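Local coordinates for protein lipase (PDB 6A0W) that probably hydrolyses the ester bonds of triacylglycerols as a secreted fungal class 3 lipase of the alpha/beta-hydrolase fold, at residues 224-229 against 250-255. Residues are numbered along the deposited sequence; the frame is centred on the assembly and turned at random.
Sequences HRTVHK and SWIKED. With SO4 (sulfate ion), chain C.
The strand residues Arg225 to His228 run parallel to Ser250-Ile252, laced by backbone bonds from Ser250 N to Arg225 O, Val227 N to Ser250 O and Ile252 N to Val227 O; a fourth comes from the residue after His228, Lys229 N to Ile252 O.

Two side-chain bonds reinforce the ladder. On one face the hydroxyls Thr226 OG1 and Ser250 OG lie 2.7 Å apart and share a hydrogen bond. On the other, Trp251 has CG anti to its own N (chi1 -177°), which turns the NE1 edge of the indole toward the chain just beyond His228; NE1 gives a nearly straight bond (166°) to a lone pair of Lys229 O, 2.8 Å away and close to the ring plane. Val227 CG2 meets Trp251 CD1 at 3.9 Å, while Ile252 CD1 packs on Thr226 CG2 and Ile252 CG2 reaches the His228 ring edge.

Charged groups gather at the C-terminal end. The extended Lys229 chain passes over Ile252 O and Lys253 O to a salt bridge, NZ meeting Glu254 OE1 at 3.2 Å from above the carboxylate plane. His228 NE2 donates to O2 of a sulfate ion, probably from the crystallisation liquor (2.7 Å), and a water joins that oxygen to Lys229 NZ and Asp255 N.

Within the central mixed sheet of the alpha/beta-hydrolase fold, His228 lies near, without touching, the probable Ser172-His284-Asp231 triad; strand 223-228 has 197-202 on its other side, strand 248-252 has antiparallel 258-262, and helix 38-53 covers Thr226 and Ser250 through Leu44.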
loop_
_atom_site.group_PDB
_atom_site.type_symbol
_atom_site.label_atom_id
_atom_site.label_comp_id
_atom_site.label_asym_id
_atom_site.label_seq_id
_atom_site.Cartn_x
_atom_site.Cartn_y
_atom_site.Cartn_z
ATOM N N HIS A 224 2.315 6.289 4.154
ATOM C CA HIS A 224 0.965 6.336 4.706
ATOM C C HIS A 224 0.327 4.965 4.597
ATOM O O HIS A 224 0.307 4.373 3.516
ATOM C CB HIS A 224 0.127 7.329 3.902
ATOM C CG HIS A 224 0.658 8.714 3.915
ATOM N ND1 HIS A 224 0.219 9.662 4.816
ATOM C CD2 HIS A 224 1.517 9.346 3.079
ATOM C CE1 HIS A 224 0.844 10.800 4.570
ATOM N NE2 HIS A 224 1.610 10.642 3.505
ATOM N N ARG A 225 -0.085 4.404 5.734
ATOM C CA ARG A 225 -0.789 3.130 5.735
ATOM C C ARG A 225 -2.258 3.340 6.134
ATOM O O ARG A 225 -2.585 3.379 7.323
ATOM C CB ARG A 225 -0.146 2.145 6.694
ATOM C CG ARG A 225 1.301 1.813 6.361
ATOM C CD ARG A 225 1.826 0.675 7.201
ATOM N NE ARG A 225 1.766 0.955 8.619
ATOM C CZ ARG A 225 0.821 0.524 9.448
ATOM N NH1 ARG A 225 -0.172 -0.245 8.998
ATOM N NH2 ARG A 225 0.938 0.781 10.757
ATOM N N THR A 226 -3.129 3.361 5.139
ATOM C CA THR A 226 -4.566 3.383 5.386
ATOM C C THR A 226 -5.114 1.976 5.587
ATOM O O THR A 226 -4.667 1.020 4.943
ATOM C CB THR A 226 -5.312 4.120 4.286
ATOM O OG1 THR A 226 -4.830 5.463 4.219
ATOM C CG2 THR A 226 -6.847 4.102 4.565
ATOM N N VAL A 227 -5.858 1.817 6.675
ATOM C CA VAL A 227 -6.492 0.568 7.016
ATOM C C VAL A 227 -7.981 0.681 7.283
ATOM O O VAL A 227 -8.434 1.648 7.893
ATOM C CB VAL A 227 -5.703 -0.324 7.987
ATOM C CG1 VAL A 227 -4.349 0.184 8.372
ATOM C CG2 VAL A 227 -6.490 -1.030 9.048
ATOM N N HIS A 228 -8.725 -0.159 6.570
ATOM C CA HIS A 228 -10.196 -0.131 6.532
ATOM C C HIS A 228 -10.794 -1.070 7.547
ATOM O O HIS A 228 -10.730 -2.324 7.444
ATOM C CB HIS A 228 -10.743 -0.465 5.158
ATOM C CG HIS A 228 -12.247 -0.468 5.093
ATOM N ND1 HIS A 228 -12.977 -1.614 4.855
ATOM C CD2 HIS A 228 -13.150 0.547 5.171
ATOM C CE1 HIS A 228 -14.259 -1.298 4.742
ATOM N NE2 HIS A 228 -14.397 -0.004 4.977
ATOM N N LYS A 229 -11.344 -0.427 8.574
ATOM C CA LYS A 229 -12.012 -1.116 9.661
ATOM C C LYS A 229 -11.274 -2.362 10.122
ATOM O O LYS A 229 -10.206 -2.245 10.733
ATOM C CB LYS A 229 -13.449 -1.419 9.243
ATOM C CG LYS A 229 -14.271 -0.178 8.951
ATOM C CD LYS A 229 -15.708 -0.481 8.568
ATOM C CE LYS A 229 -16.324 0.745 7.954
ATOM N NZ LYS A 229 -17.737 0.539 7.612
ATOM N N SER A 250 -3.552 5.494 9.089
ATOM C CA SER A 250 -4.820 6.174 9.015
ATOM C C SER A 250 -5.936 5.129 8.965
ATOM O O SER A 250 -5.972 4.302 8.048
ATOM C CB SER A 250 -4.866 7.095 7.798
ATOM O OG SER A 250 -4.334 6.492 6.629
ATOM N N TRP A 251 -6.722 5.037 10.040
ATOM C CA TRP A 251 -7.672 3.932 10.251
ATOM C C TRP A 251 -9.102 4.415 10.010
ATOM O O TRP A 251 -9.580 5.275 10.744
ATOM C CB TRP A 251 -7.548 3.404 11.665
ATOM C CG TRP A 251 -8.421 2.243 11.972
ATOM C CD1 TRP A 251 -8.846 1.288 11.115
ATOM C CD2 TRP A 251 -8.937 1.888 13.255
ATOM N NE1 TRP A 251 -9.524 0.306 11.797
ATOM C CE2 TRP A 251 -9.598 0.660 13.116
ATOM C CE3 TRP A 251 -8.879 2.477 14.509
ATOM C CZ2 TRP A 251 -10.253 0.048 14.167
ATOM C CZ3 TRP A 251 -9.466 1.826 15.575
ATOM C CH2 TRP A 251 -10.145 0.621 15.398
ATOM N N ILE A 252 -9.731 3.909 8.950
ATOM C CA ILE A 252 -11.110 4.211 8.620
ATOM C C ILE A 252 -12.006 3.407 9.541
ATOM O O ILE A 252 -12.065 2.185 9.468
ATOM C CB ILE A 252 -11.478 3.788 7.204
ATOM C CG1 ILE A 252 -10.586 4.449 6.161
ATOM C CG2 ILE A 252 -12.912 4.150 6.918
ATOM C CD1 ILE A 252 -10.739 3.836 4.763
ATOM N N LYS A 253 -12.600 4.092 10.510
ATOM C CA LYS A 253 -13.499 3.443 11.452
ATOM C C LYS A 253 -14.919 3.476 10.906
ATOM O O LYS A 253 -15.617 2.468 10.903
ATOM C CB LYS A 253 -13.378 4.101 12.822
ATOM C CG LYS A 253 -12.018 3.891 13.464
ATOM C CD LYS A 253 -11.978 4.455 14.878
ATOM C CE LYS A 253 -12.806 3.664 15.881
ATOM N NZ LYS A 253 -12.891 4.328 17.220
ATOM N N GLU A 254 -15.311 4.593 10.313
ATOM C CA GLU A 254 -16.608 4.674 9.653
ATOM C C GLU A 254 -16.601 5.911 8.803
ATOM O O GLU A 254 -16.317 7.008 9.287
ATOM C CB GLU A 254 -17.729 4.786 10.723
ATOM C CG GLU A 254 -19.123 4.931 10.121
ATOM C CD GLU A 254 -19.688 3.623 9.570
ATOM O OE1 GLU A 254 -19.077 2.545 9.772
ATOM O OE2 GLU A 254 -20.805 3.666 8.998
ATOM N N ASP A 255 -16.871 5.769 7.520
ATOM C CA ASP A 255 -16.977 6.967 6.700
ATOM C C ASP A 255 -18.305 7.696 6.926
ATOM O O ASP A 255 -19.265 7.084 7.357
ATOM C CB ASP A 255 -16.836 6.604 5.227
ATOM C CG ASP A 255 -15.357 6.500 4.777
ATOM O OD1 ASP A 255 -14.536 7.406 5.126
ATOM O OD2 ASP A 255 -15.082 5.550 4.009
HETATM S S SO4 C . -15.759 2.649 3.525
HETATM O O1 SO4 C . -15.808 1.902 2.271
HETATM O O2 SO4 C . -16.377 1.817 4.578
HETATM O O3 SO4 C . -16.500 3.913 3.380
HETATM O O4 SO4 C . -14.341 2.945 3.844
HETATM O O HOH W 1 -17.766 3.242 6.525
#